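Local coordinates for protein galactose-binding lectin (Arachis hypogaea, PDB 6VAW) that binds D-galactose and galactosides as a homotetrameric legume lectin that carries a calcium and a manganese ion beside its sugar pocket, at residues K203-S207 with I220-F225; T67-M73 with G84-F88; N31-L37 with R215-R221; N19-D23 with D93-P97; G113-F117 with V142-D146. All coordinates share one frame; numbering follows the deposited sequence.

Contact 1 of 5, residues K203-S207 with I220-F225; sequences KFGFS and IRSWSF
Phe206 drives the edge of its ring into the face of Trp223: CE2 sits over the centre of the indole, 3.5 Å from CD2 of Trp223, with the ring planes at 76°. Trp223 holds its CG anti to the backbone N (chi1 -174°), which carries the indole across the gap between the strands; its far corner, CH2, lies 3.6 Å from O of Phe204, while CZ2 meets the CB of Phe204. Farther along the strands Phe225 sets its ring edge, led by CE2 and CZ, against the face of Phe204, edge-to-face with planes at 58° and centroids 4.7 Å apart. Ile220 folds its CD1 back to within 3.7 Å of CD1 of Phe206, and its CG2 lies over the rim of that ring. The indole NE1 is hydrogen-bonded to Thr67 OG1. These interlocking side chains fill the core of the legume lectin sandwich, joining strand 201-209, flanked by 43-53 and 84-91, to strand 217-229, which pairs with 64-74.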
# COMPACT_ATOMS: atom_id res chain seq x y z
N LYS A 203 -14.70 -13.19 -10.69
CA LYS A 203 -13.27 -13.47 -10.74
C LYS A 203 -12.65 -12.66 -11.91
O LYS A 203 -13.27 -12.45 -12.95
CB LYS A 203 -12.92 -14.97 -10.82
CG LYS A 203 -12.89 -15.57 -9.40
CD LYS A 203 -12.61 -17.05 -9.37
CE LYS A 203 -12.85 -17.60 -7.99
NZ LYS A 203 -12.53 -19.05 -7.92
N PHE A 204 -11.47 -12.13 -11.66
CA PHE A 204 -10.67 -11.33 -12.59
C PHE A 204 -9.53 -12.20 -13.04
O PHE A 204 -9.01 -12.97 -12.24
CB PHE A 204 -10.14 -10.05 -11.89
CG PHE A 204 -11.18 -8.97 -11.63
CD1 PHE A 204 -12.00 -9.03 -10.50
CD2 PHE A 204 -11.30 -7.89 -12.49
CE1 PHE A 204 -12.94 -8.02 -10.26
CE2 PHE A 204 -12.25 -6.89 -12.25
CZ PHE A 204 -13.04 -6.94 -11.12
N GLY A 205 -9.16 -12.12 -14.29
CA GLY A 205 -8.04 -12.91 -14.75
C GLY A 205 -7.63 -12.58 -16.16
O GLY A 205 -8.00 -11.52 -16.67
N PHE A 206 -6.80 -13.46 -16.74
CA PHE A 206 -6.30 -13.38 -18.10
C PHE A 206 -6.50 -14.72 -18.80
O PHE A 206 -6.44 -15.77 -18.16
CB PHE A 206 -4.82 -13.01 -18.13
CG PHE A 206 -4.49 -11.68 -17.51
CD1 PHE A 206 -4.49 -10.52 -18.27
CD2 PHE A 206 -4.20 -11.58 -16.14
CE1 PHE A 206 -4.19 -9.29 -17.69
CE2 PHE A 206 -3.89 -10.34 -15.56
CZ PHE A 206 -3.92 -9.20 -16.33
N SER A 207 -6.72 -14.68 -20.11
CA SER A 207 -6.88 -15.86 -20.94
C SER A 207 -6.22 -15.62 -22.27
O SER A 207 -6.17 -14.49 -22.73
CB SER A 207 -8.36 -16.18 -21.14
OG SER A 207 -8.56 -17.37 -21.88
N ILE A 220 2.24 -13.15 -19.13
CA ILE A 220 1.76 -12.16 -18.17
C ILE A 220 2.94 -11.94 -17.23
O ILE A 220 3.42 -12.91 -16.63
CB ILE A 220 0.44 -12.55 -17.44
CG1 ILE A 220 -0.70 -12.94 -18.43
CG2 ILE A 220 0.01 -11.44 -16.47
CD1 ILE A 220 -1.24 -11.81 -19.42
N ARG A 221 3.45 -10.71 -17.19
CA ARG A 221 4.64 -10.35 -16.42
C ARG A 221 4.36 -9.80 -15.03
O ARG A 221 5.13 -10.07 -14.10
CB ARG A 221 5.48 -9.35 -17.22
CG ARG A 221 6.04 -9.94 -18.52
CD ARG A 221 6.80 -8.93 -19.35
NE ARG A 221 7.87 -8.25 -18.59
CZ ARG A 221 9.13 -8.67 -18.51
NH1 ARG A 221 9.52 -9.77 -19.16
NH2 ARG A 221 10.02 -7.99 -17.80
N SER A 222 3.32 -8.97 -14.88
CA SER A 222 2.97 -8.35 -13.60
C SER A 222 1.51 -7.94 -13.60
O SER A 222 0.91 -7.80 -14.66
CB SER A 222 3.87 -7.15 -13.31
OG SER A 222 3.70 -6.11 -14.24
N TRP A 223 0.94 -7.77 -12.40
CA TRP A 223 -0.45 -7.38 -12.25
C TRP A 223 -0.69 -6.75 -10.87
O TRP A 223 -0.40 -7.38 -9.86
CB TRP A 223 -1.34 -8.61 -12.43
CG TRP A 223 -2.82 -8.36 -12.43
CD1 TRP A 223 -3.47 -7.20 -12.72
CD2 TRP A 223 -3.84 -9.34 -12.18
NE1 TRP A 223 -4.83 -7.38 -12.65
CE2 TRP A 223 -5.08 -8.70 -12.36
CE3 TRP A 223 -3.82 -10.71 -11.87
CZ2 TRP A 223 -6.30 -9.39 -12.24
CZ3 TRP A 223 -5.02 -11.37 -11.69
CH2 TRP A 223 -6.24 -10.71 -11.85
N SER A 224 -1.23 -5.52 -10.84
CA SER A 224 -1.63 -4.84 -9.62
C SER A 224 -3.10 -4.50 -9.75
O SER A 224 -3.59 -4.30 -10.86
CB SER A 224 -0.76 -3.61 -9.36
OG SER A 224 -1.00 -2.57 -10.30
N PHE A 225 -3.83 -4.47 -8.64
CA PHE A 225 -5.26 -4.27 -8.67
C PHE A 225 -5.75 -3.67 -7.38
O PHE A 225 -5.29 -4.06 -6.31
CB PHE A 225 -5.96 -5.63 -8.89
CG PHE A 225 -7.47 -5.65 -8.91
CD1 PHE A 225 -8.19 -5.77 -7.72
CD2 PHE A 225 -8.17 -5.58 -10.10
CE1 PHE A 225 -9.59 -5.82 -7.74
CE2 PHE A 225 -9.56 -5.58 -10.12
CZ PHE A 225 -10.26 -5.72 -8.93

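Contact 2 of 5, residues T67-M73 with G84-F88; sequences TSFSFEM and GIIFF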
# COMPACT_ATOMS: atom_id res chain seq x y z
N THR A 67 -6.59 -1.01 -12.24
CA THR A 67 -5.71 -2.18 -12.39
C THR A 67 -4.67 -1.88 -13.44
O THR A 67 -4.94 -1.18 -14.40
CB THR A 67 -6.50 -3.50 -12.65
OG1 THR A 67 -5.60 -4.62 -12.63
CG2 THR A 67 -7.30 -3.52 -13.96
N SER A 68 -3.46 -2.38 -13.21
CA SER A 68 -2.37 -2.26 -14.17
C SER A 68 -1.71 -3.62 -14.34
O SER A 68 -1.63 -4.41 -13.40
CB SER A 68 -1.36 -1.21 -13.71
OG SER A 68 -1.96 0.07 -13.54
N PHE A 69 -1.30 -3.92 -15.56
CA PHE A 69 -0.61 -5.18 -15.84
C PHE A 69 0.32 -4.99 -17.01
O PHE A 69 0.22 -4.00 -17.73
CB PHE A 69 -1.61 -6.36 -16.08
CG PHE A 69 -2.68 -6.11 -17.13
CD1 PHE A 69 -2.43 -6.38 -18.47
CD2 PHE A 69 -3.92 -5.58 -16.78
CE1 PHE A 69 -3.42 -6.17 -19.44
CE2 PHE A 69 -4.90 -5.34 -17.75
CZ PHE A 69 -4.64 -5.66 -19.07
N SER A 70 1.27 -5.93 -17.15
CA SER A 70 2.19 -5.95 -18.26
C SER A 70 2.24 -7.34 -18.86
O SER A 70 2.18 -8.35 -18.15
CB SER A 70 3.58 -5.48 -17.86
OG SER A 70 4.16 -6.28 -16.86
N PHE A 71 2.31 -7.38 -20.18
CA PHE A 71 2.36 -8.63 -20.90
C PHE A 71 3.35 -8.54 -22.04
O PHE A 71 3.84 -7.45 -22.37
CB PHE A 71 0.96 -9.04 -21.42
CG PHE A 71 0.35 -8.17 -22.50
CD1 PHE A 71 0.75 -8.30 -23.83
CD2 PHE A 71 -0.67 -7.26 -22.19
CE1 PHE A 71 0.20 -7.49 -24.82
CE2 PHE A 71 -1.23 -6.46 -23.19
CZ PHE A 71 -0.80 -6.58 -24.50
N GLU A 72 3.59 -9.70 -22.68
CA GLU A 72 4.44 -9.81 -23.84
C GLU A 72 3.93 -10.92 -24.74
O GLU A 72 3.59 -12.00 -24.27
CB GLU A 72 5.89 -10.08 -23.38
CG GLU A 72 6.93 -10.09 -24.50
CD GLU A 72 8.25 -10.74 -24.13
OE1 GLU A 72 8.78 -10.44 -23.03
OE2 GLU A 72 8.75 -11.56 -24.94
N MET A 73 3.85 -10.62 -26.04
CA MET A 73 3.54 -11.64 -27.03
C MET A 73 4.76 -11.75 -27.94
O MET A 73 5.31 -10.72 -28.36
CB MET A 73 2.25 -11.34 -27.79
CG MET A 73 1.02 -11.66 -26.95
SD MET A 73 -0.52 -11.34 -27.80
CE MET A 73 -0.66 -9.54 -27.67
N GLY A 84 -3.91 -14.04 -29.25
CA GLY A 84 -3.92 -12.89 -28.37
C GLY A 84 -4.29 -13.21 -26.95
O GLY A 84 -4.43 -14.39 -26.58
N ILE A 85 -4.42 -12.14 -26.13
CA ILE A 85 -4.71 -12.21 -24.71
C ILE A 85 -5.97 -11.40 -24.40
O ILE A 85 -6.15 -10.33 -25.00
CB ILE A 85 -3.49 -11.65 -23.88
CG1 ILE A 85 -2.19 -12.47 -24.12
CG2 ILE A 85 -3.81 -11.55 -22.37
CD1 ILE A 85 -0.89 -11.78 -23.54
N ILE A 86 -6.79 -11.85 -23.43
CA ILE A 86 -7.93 -11.07 -22.96
C ILE A 86 -7.84 -10.94 -21.42
O ILE A 86 -7.59 -11.92 -20.71
CB ILE A 86 -9.31 -11.60 -23.43
CG1 ILE A 86 -10.47 -10.60 -23.01
CG2 ILE A 86 -9.59 -13.07 -23.01
CD1 ILE A 86 -11.89 -10.98 -23.48
N PHE A 87 -7.98 -9.70 -20.93
CA PHE A 87 -8.11 -9.41 -19.50
C PHE A 87 -9.61 -9.49 -19.25
O PHE A 87 -10.35 -8.74 -19.89
CB PHE A 87 -7.51 -8.03 -19.14
CG PHE A 87 -7.99 -7.55 -17.79
CD1 PHE A 87 -7.59 -8.19 -16.62
CD2 PHE A 87 -8.84 -6.46 -17.69
CE1 PHE A 87 -8.02 -7.73 -15.37
CE2 PHE A 87 -9.27 -6.00 -16.43
CZ PHE A 87 -8.87 -6.64 -15.29
N PHE A 88 -10.07 -10.42 -18.41
CA PHE A 88 -11.51 -10.57 -18.31
C PHE A 88 -12.02 -10.67 -16.87
O PHE A 88 -11.26 -10.88 -15.93
CB PHE A 88 -12.00 -11.79 -19.14
CG PHE A 88 -11.64 -13.15 -18.55
CD1 PHE A 88 -10.33 -13.63 -18.62
CD2 PHE A 88 -12.60 -13.93 -17.94
CE1 PHE A 88 -9.99 -14.86 -18.04
CE2 PHE A 88 -12.27 -15.19 -17.40
CZ PHE A 88 -10.96 -15.65 -17.45
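Phe69 and Phe71 both carry CG between the backbone N and the carbonyl carbon (chi1 53° and 67°), whereas Phe87 opposite them holds CG anti to its N. The rings of Phe69 and Phe87 thereby meet at a slant, their planes 34° apart and their centroids separated by 5.2 Å. CE2 of Phe69 lies above one face of the Phe87 ring, shifted toward its rim, and CZ of Phe69 reaches CB of Phe87 at 3.7 Å. The far end of the Phe87 ring is met by a methyl group: CG2 of Thr67 comes from the opposite direction to within 3.7 Å of CZ. The hydroxyl of Thr67 is turned elsewhere, to the carbonyl of Ser224 and the indole of Trp223.

Strands 64-74 and 84-91 belong to the two facing sheets of the legume lectin jelly-roll sandwich, and all seven residues that touch here are buried. Farther along, Ile85 slides its CD1 past the side chains of Phe71 and Met73, 3.9 Å from CD1 of Phe71 and equally far from CG of Met73. Met73 bends at its last torsion, and its sulfur rests 3.8 Å from CA of Gly84. Gly84 in turn lies about 7 Å (nearest atoms) from the bound calcium ion.

Contact 3 of 5, residues N31-L37 with R215-R221; sequences NIQLTNL and RQIHLIR
Thr35 OG1 is gripped by His218 ND1 at 3.0 Å and by two waters, one of which also accepts from the backbone N of His218 and donates to Thr35 O. The hydroxyl approaches at the edge of the imidazole, in its plane, and the other ring nitrogen, NE2, takes the backbone N-H of Gly84, so the ring is held at both nitrogens. Beside this site a short antiparallel ladder adds strand 32-33 to strand 217-229 of the lectin's sheet: Ile32 and Ile220 form a hydrogen-bonded pair, Ile32 N reaching Ile220 O at 2.9 Å, and Leu34 N donates to His218 O. Leu34 CD1 packs on Ile220 CG1, while across the sheet Gln33 CB meets Leu219 CD2. At one end the amide of Asn31 lies alongside Arg221, and a water links Asn31 ND2 to Arg221 O. At the other, Arg215 stretches out, extended from CG to NE, and its NH1 donates to Leu37 O at 2.9 Å, tilted 30° from the carbonyl plane.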
# COMPACT_ATOMS: atom_id res chain seq x y z
N ASN A 31 7.41 -15.25 -14.91
CA ASN A 31 6.35 -14.93 -15.88
C ASN A 31 5.37 -16.08 -16.01
O ASN A 31 5.76 -17.25 -15.87
CB ASN A 31 6.94 -14.65 -17.27
CG ASN A 31 7.80 -13.41 -17.45
OD1 ASN A 31 8.34 -13.18 -18.53
ND2 ASN A 31 7.95 -12.59 -16.44
N ILE A 32 4.12 -15.75 -16.30
CA ILE A 32 3.08 -16.72 -16.58
C ILE A 32 3.03 -16.88 -18.09
O ILE A 32 2.90 -15.88 -18.80
CB ILE A 32 1.71 -16.30 -15.98
CG1 ILE A 32 1.66 -16.58 -14.46
CG2 ILE A 32 0.55 -17.00 -16.69
CD1 ILE A 32 0.35 -16.16 -13.79
N GLN A 33 3.12 -18.13 -18.58
CA GLN A 33 2.96 -18.46 -20.00
C GLN A 33 1.59 -19.11 -20.14
O GLN A 33 1.35 -20.15 -19.52
CB GLN A 33 4.10 -19.38 -20.50
CG GLN A 33 4.00 -19.61 -21.99
CD GLN A 33 5.10 -20.47 -22.54
OE1 GLN A 33 4.83 -21.46 -23.25
NE2 GLN A 33 6.35 -20.08 -22.31
N LEU A 34 0.67 -18.49 -20.90
CA LEU A 34 -0.70 -18.99 -20.93
C LEU A 34 -0.95 -20.15 -21.86
O LEU A 34 -1.75 -21.00 -21.50
CB LEU A 34 -1.67 -17.88 -21.26
CG LEU A 34 -1.88 -16.83 -20.14
CD1 LEU A 34 -2.44 -15.54 -20.69
CD2 LEU A 34 -2.77 -17.37 -19.02
N THR A 35 -0.34 -20.18 -23.04
CA THR A 35 -0.60 -21.29 -23.97
C THR A 35 0.60 -22.25 -24.12
O THR A 35 1.75 -21.89 -23.84
CB THR A 35 -1.04 -20.78 -25.34
OG1 THR A 35 -0.05 -19.91 -25.88
CG2 THR A 35 -2.39 -20.08 -25.28
N ASN A 36 0.30 -23.49 -24.55
CA ASN A 36 1.30 -24.53 -24.79
C ASN A 36 1.55 -24.55 -26.30
O ASN A 36 0.64 -24.81 -27.08
CB ASN A 36 0.81 -25.87 -24.26
CG ASN A 36 1.77 -27.03 -24.46
OD1 ASN A 36 2.43 -27.17 -25.50
ND2 ASN A 36 1.80 -27.92 -23.49
N LEU A 37 2.79 -24.23 -26.70
CA LEU A 37 3.21 -24.10 -28.11
C LEU A 37 3.13 -25.42 -28.92
O LEU A 37 3.15 -25.34 -30.15
CB LEU A 37 4.66 -23.58 -28.16
CG LEU A 37 4.97 -22.06 -27.93
CD1 LEU A 37 3.71 -21.16 -27.85
CD2 LEU A 37 5.90 -21.85 -26.77
N ARG A 215 -0.26 -19.93 -33.30
CA ARG A 215 0.35 -20.07 -31.98
C ARG A 215 1.41 -19.01 -31.78
O ARG A 215 2.08 -18.60 -32.73
CB ARG A 215 1.01 -21.47 -31.80
CG ARG A 215 0.23 -22.63 -32.37
CD ARG A 215 0.71 -23.98 -31.91
NE ARG A 215 -0.05 -25.02 -32.59
CZ ARG A 215 0.40 -26.26 -32.76
NH1 ARG A 215 1.60 -26.61 -32.31
NH2 ARG A 215 -0.34 -27.16 -33.39
N GLN A 216 1.60 -18.59 -30.55
CA GLN A 216 2.63 -17.64 -30.18
C GLN A 216 2.83 -17.69 -28.67
O GLN A 216 1.99 -18.24 -27.95
CB GLN A 216 2.28 -16.21 -30.67
CG GLN A 216 1.18 -15.53 -29.85
CD GLN A 216 0.64 -14.28 -30.49
OE1 GLN A 216 1.36 -13.53 -31.18
NE2 GLN A 216 -0.65 -14.02 -30.25
N ILE A 217 3.94 -17.12 -28.18
CA ILE A 217 4.21 -17.04 -26.76
C ILE A 217 3.30 -15.92 -26.17
O ILE A 217 3.32 -14.82 -26.72
CB ILE A 217 5.72 -16.75 -26.51
CG1 ILE A 217 6.60 -17.94 -26.99
CG2 ILE A 217 5.99 -16.44 -25.05
CD1 ILE A 217 7.99 -17.51 -27.47
N HIS A 218 2.48 -16.24 -25.14
CA HIS A 218 1.59 -15.26 -24.45
C HIS A 218 2.03 -15.21 -23.00
O HIS A 218 1.84 -16.20 -22.28
CB HIS A 218 0.10 -15.63 -24.54
CG HIS A 218 -0.49 -15.79 -25.91
ND1 HIS A 218 -0.69 -17.06 -26.45
CD2 HIS A 218 -1.04 -14.87 -26.73
CE1 HIS A 218 -1.30 -16.85 -27.61
NE2 HIS A 218 -1.54 -15.55 -27.82
N LEU A 219 2.69 -14.11 -22.59
CA LEU A 219 3.21 -13.97 -21.23
C LEU A 219 2.55 -12.87 -20.40
O LEU A 219 2.36 -11.78 -20.91
CB LEU A 219 4.72 -13.66 -21.25
CG LEU A 219 5.64 -14.68 -21.92
CD1 LEU A 219 7.01 -14.10 -22.15
CD2 LEU A 219 5.72 -15.95 -21.10
N ILE A 220 2.24 -13.15 -19.13
CA ILE A 220 1.76 -12.16 -18.17
C ILE A 220 2.94 -11.94 -17.23
O ILE A 220 3.42 -12.91 -16.63
CB ILE A 220 0.44 -12.55 -17.44
CG1 ILE A 220 -0.70 -12.94 -18.43
CG2 ILE A 220 0.01 -11.44 -16.47
CD1 ILE A 220 -1.24 -11.81 -19.42
N ARG A 221 3.45 -10.71 -17.19
CA ARG A 221 4.64 -10.35 -16.42
C ARG A 221 4.36 -9.80 -15.03
O ARG A 221 5.13 -10.07 -14.10
CB ARG A 221 5.48 -9.35 -17.22
CG ARG A 221 6.04 -9.94 -18.52
CD ARG A 221 6.80 -8.93 -19.35
NE ARG A 221 7.87 -8.25 -18.59
CZ ARG A 221 9.13 -8.67 -18.51
NH1 ARG A 221 9.52 -9.77 -19.16
NH2 ARG A 221 10.02 -7.99 -17.80
O HOH W 1 6.95 -12.03 -13.96
O HOH W 2 -0.45 -20.16 -28.64
O HOH W 3 2.27 -19.15 -24.78

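Contact 4 of 5, residues N19-D23 with D93-P97; sequences NFQGD and DTQIP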
# COMPACT_ATOMS: atom_id res chain seq x y z
N ASN A 19 -5.45 -19.07 -9.40
CA ASN A 19 -6.08 -20.27 -9.94
C ASN A 19 -5.61 -20.44 -11.37
O ASN A 19 -5.76 -19.52 -12.16
CB ASN A 19 -7.62 -20.22 -9.92
CG ASN A 19 -8.33 -20.25 -8.59
OD1 ASN A 19 -9.42 -19.70 -8.45
ND2 ASN A 19 -7.76 -20.92 -7.58
N PHE A 20 -5.00 -21.58 -11.69
CA PHE A 20 -4.51 -21.89 -13.03
C PHE A 20 -5.51 -22.80 -13.75
O PHE A 20 -5.97 -23.79 -13.17
CB PHE A 20 -3.10 -22.54 -12.95
CG PHE A 20 -2.05 -21.65 -12.33
CD1 PHE A 20 -1.38 -20.70 -13.08
CD2 PHE A 20 -1.74 -21.77 -10.97
CE1 PHE A 20 -0.41 -19.87 -12.50
CE2 PHE A 20 -0.77 -20.93 -10.39
CZ PHE A 20 -0.09 -20.01 -11.16
N GLN A 21 -5.85 -22.47 -14.98
CA GLN A 21 -6.80 -23.22 -15.78
C GLN A 21 -6.21 -23.57 -17.13
O GLN A 21 -5.65 -22.71 -17.81
CB GLN A 21 -8.13 -22.45 -15.99
CG GLN A 21 -8.86 -22.06 -14.70
CD GLN A 21 -10.26 -21.54 -14.95
OE1 GLN A 21 -10.55 -20.87 -15.96
NE2 GLN A 21 -11.14 -21.77 -14.00
N GLY A 22 -6.33 -24.83 -17.52
CA GLY A 22 -5.82 -25.27 -18.81
C GLY A 22 -4.31 -25.36 -18.91
O GLY A 22 -3.65 -25.81 -17.98
N ASP A 23 -3.77 -24.89 -20.04
CA ASP A 23 -2.37 -25.07 -20.45
C ASP A 23 -1.34 -24.08 -19.85
O ASP A 23 -0.19 -24.09 -20.28
CB ASP A 23 -2.30 -25.04 -21.99
CG ASP A 23 -3.14 -26.13 -22.66
OD1 ASP A 23 -3.29 -27.23 -22.08
OD2 ASP A 23 -3.68 -25.87 -23.76
N ASP A 93 -17.61 -19.03 -10.80
CA ASP A 93 -17.48 -20.44 -11.20
C ASP A 93 -16.96 -20.61 -12.65
O ASP A 93 -17.06 -21.70 -13.21
CB ASP A 93 -18.85 -21.14 -11.05
CG ASP A 93 -19.90 -20.73 -12.09
OD1 ASP A 93 -19.94 -19.52 -12.46
OD2 ASP A 93 -20.68 -21.61 -12.52
N THR A 94 -16.41 -19.54 -13.24
CA THR A 94 -15.93 -19.54 -14.62
C THR A 94 -14.87 -20.62 -14.90
O THR A 94 -13.93 -20.82 -14.13
CB THR A 94 -15.45 -18.14 -15.09
OG1 THR A 94 -15.24 -18.18 -16.49
CG2 THR A 94 -14.18 -17.64 -14.37
N GLN A 95 -15.07 -21.31 -16.01
CA GLN A 95 -14.19 -22.36 -16.50
C GLN A 95 -13.97 -22.18 -18.00
O GLN A 95 -14.79 -21.57 -18.67
CB GLN A 95 -14.80 -23.77 -16.24
CG GLN A 95 -14.91 -24.19 -14.75
CD GLN A 95 -13.59 -24.42 -14.04
OE1 GLN A 95 -13.41 -24.00 -12.89
NE2 GLN A 95 -12.65 -25.11 -14.67
N ILE A 96 -12.87 -22.75 -18.54
CA ILE A 96 -12.66 -22.76 -20.00
C ILE A 96 -13.92 -23.41 -20.63
O ILE A 96 -14.35 -24.44 -20.13
CB ILE A 96 -11.36 -23.51 -20.40
CG1 ILE A 96 -10.11 -22.80 -19.84
CG2 ILE A 96 -11.26 -23.68 -21.93
CD1 ILE A 96 -8.80 -23.60 -19.89
N PRO A 97 -14.56 -22.78 -21.64
CA PRO A 97 -15.77 -23.39 -22.24
C PRO A 97 -15.52 -24.84 -22.68
O PRO A 97 -14.46 -25.14 -23.24
CB PRO A 97 -16.06 -22.48 -23.42
CG PRO A 97 -15.48 -21.17 -23.06
CD PRO A 97 -14.22 -21.52 -22.32
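Strand 19-22 and the irregular loop 93-97 come no closer than 7.2 Å between CA atoms, at Gln21 and Ile96, so side chains rather than backbone pairing bridge them. The strand lies at one border, within the chain, of the seven-stranded sheet of the legume lectin sandwich, and the loop follows strand 84-91 of the same sheet. Gly22 ends the strand with a positive phi of 72°, and its bare CA lets the tip of Ile96 settle against the chain: CD1 is 3.6 Å from Gly22 CA and 4.1 Å from Gln21 CB. Gln21 runs out extended beyond CG and spends both ends of its amide. OE1 accepts from NE of Arg45, on the adjoining strand 43-53, whose NH2 also serves Thr94 OG1; one arginine thus bonds to both segments and probably helps position them. Gln95 bends at its second torsion (chi2 -67°) and crosses Gln21 at about a right angle, their amide planes 50° apart; its OE1, 3.4 Å from Gln21 NE2, is not hydrogen-bonded to it. NE2 of Gln21 donates to Thr94 O at 3.0 Å, an almost straight bond with the oxygen in the plane of the glutamine amide.

Contact 5 of 5, residues G113-F117 with V142-D146; sequences GAGHF and VNSVD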
# COMPACT_ATOMS: atom_id res chain seq x y z
N GLY A 113 -18.91 -17.38 -30.57
CA GLY A 113 -18.27 -16.21 -29.97
C GLY A 113 -18.97 -15.63 -28.76
O GLY A 113 -18.60 -14.54 -28.31
N ALA A 114 -19.94 -16.37 -28.19
CA ALA A 114 -20.72 -15.94 -27.02
C ALA A 114 -20.19 -16.57 -25.74
O ALA A 114 -19.75 -17.72 -25.73
CB ALA A 114 -22.18 -16.31 -27.22
N GLY A 115 -20.26 -15.81 -24.66
CA GLY A 115 -19.84 -16.25 -23.34
C GLY A 115 -20.41 -15.34 -22.28
O GLY A 115 -21.17 -14.43 -22.59
N HIS A 116 -20.06 -15.59 -21.02
CA HIS A 116 -20.51 -14.76 -19.92
C HIS A 116 -19.26 -14.11 -19.30
O HIS A 116 -18.58 -14.72 -18.48
CB HIS A 116 -21.31 -15.58 -18.89
CG HIS A 116 -22.09 -14.75 -17.92
ND1 HIS A 116 -22.82 -15.34 -16.90
CD2 HIS A 116 -22.25 -13.41 -17.86
CE1 HIS A 116 -23.38 -14.34 -16.24
NE2 HIS A 116 -23.08 -13.16 -16.78
N PHE A 117 -18.93 -12.89 -19.76
CA PHE A 117 -17.73 -12.19 -19.34
C PHE A 117 -17.74 -10.75 -19.83
O PHE A 117 -18.49 -10.41 -20.74
CB PHE A 117 -16.44 -12.90 -19.88
CG PHE A 117 -16.34 -12.87 -21.40
CD1 PHE A 117 -17.01 -13.81 -22.18
CD2 PHE A 117 -15.60 -11.88 -22.04
CE1 PHE A 117 -16.97 -13.74 -23.58
CE2 PHE A 117 -15.54 -11.83 -23.44
CZ PHE A 117 -16.24 -12.75 -24.21
N VAL A 142 -18.26 -7.58 -24.37
CA VAL A 142 -19.37 -7.76 -23.45
C VAL A 142 -20.14 -9.00 -23.90
O VAL A 142 -20.96 -8.94 -24.82
CB VAL A 142 -20.29 -6.49 -23.32
CG1 VAL A 142 -21.40 -6.74 -22.30
CG2 VAL A 142 -19.48 -5.25 -22.93
N ASN A 143 -19.83 -10.14 -23.24
CA ASN A 143 -20.45 -11.45 -23.47
C ASN A 143 -20.21 -11.98 -24.90
O ASN A 143 -20.90 -12.90 -25.34
CB ASN A 143 -21.96 -11.41 -23.16
CG ASN A 143 -22.26 -11.16 -21.70
OD1 ASN A 143 -21.54 -11.58 -20.79
ND2 ASN A 143 -23.34 -10.46 -21.44
N SER A 144 -19.23 -11.40 -25.61
CA SER A 144 -18.93 -11.80 -26.98
C SER A 144 -17.54 -11.33 -27.40
O SER A 144 -17.11 -10.25 -27.01
CB SER A 144 -19.97 -11.23 -27.95
OG SER A 144 -19.71 -11.60 -29.29
N VAL A 145 -16.88 -12.14 -28.24
CA VAL A 145 -15.60 -11.78 -28.85
C VAL A 145 -15.87 -10.97 -30.15
O VAL A 145 -14.94 -10.63 -30.87
CB VAL A 145 -14.60 -12.97 -29.07
CG1 VAL A 145 -14.08 -13.49 -27.73
CG2 VAL A 145 -15.22 -14.08 -29.89
N ASP A 146 -17.16 -10.66 -30.42
CA ASP A 146 -17.57 -9.68 -31.44
C ASP A 146 -17.65 -8.38 -30.62
O ASP A 146 -18.68 -8.09 -30.00
CB ASP A 146 -18.89 -10.05 -32.14
CG ASP A 146 -19.25 -9.15 -33.33
OD1 ASP A 146 -18.80 -7.97 -33.35
OD2 ASP A 146 -19.97 -9.62 -34.24
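Asn143 joins the two segments through three of its polar atoms. Its backbone N donates to Phe117 O at 2.8 Å, nearly in line with that carbonyl. Its CG lies beside that same N (chi1 -65°), and OD1 accepts from Phe117 N at 3.1 Å, in the plane of the amide carbonyl. The third atom, Asn143 O, takes the N-H of Gly115 from above its carbonyl plane, 58° out of it; Gly115 O lies only 3.2 Å from Asn143 O, two acceptors close together without a bond. Beyond this, Val145 N donates to Gly113 O at 3.0 Å, closing a bridge in which Ala114 and Ser144 form an antiparallel non-hydrogen-bonded pair. Ser144 OG accepts from Asp146 N at 2.9 Å, forming an ST turn just after the bridge. The side chain of Val145 comes within about 4 Å (nearest atoms) of that of the manganese ligand Glu121.

The Phe117 ring, with CG set between N and carbonyl carbon (chi1 65°), lies against the loop: CA of Asn143 is over one face near the rim, and CZ reaches Ser144 N at 3.6 Å. The His116 ring brings CD2 alongside Asn143 OD1, while its NE2 is hydrogen-bonded to Lys197 O. Both segments turn a corner here, at His116 and at Val142-Asn143, and the asparagine amide appears to stand in for a backbone carbonyl. With N and OD1 of this one residue satisfying both O and N of Phe117, the corner is probably fixed.

Contacts 1 and 2 lie side by side in the core, centres 7 Å apart, and bridge the same two sheets through neighbouring strands; Ser222 OG meets Ser70 OG at 2.7 Å between them. Contact 3 shares Ile220 and Arg221 with contact 1 and meets contact 2 where Leu219 N approaches Glu72 O. Contact 4, at the sheet border, touches contact 1 through Lys203 and Asn19 and lies away from the metal and sugar sites. Contact 5 reaches contact 2 where Phe117 packs on Ile86. Three contacts come near those sites: contact 2 at calcium through Gly84, contact 3 with the Arg215 side chain about 7 Å from the bound galactoside, and contact 5 with the Val145 side chain about 6 Å from manganese (nearest atoms).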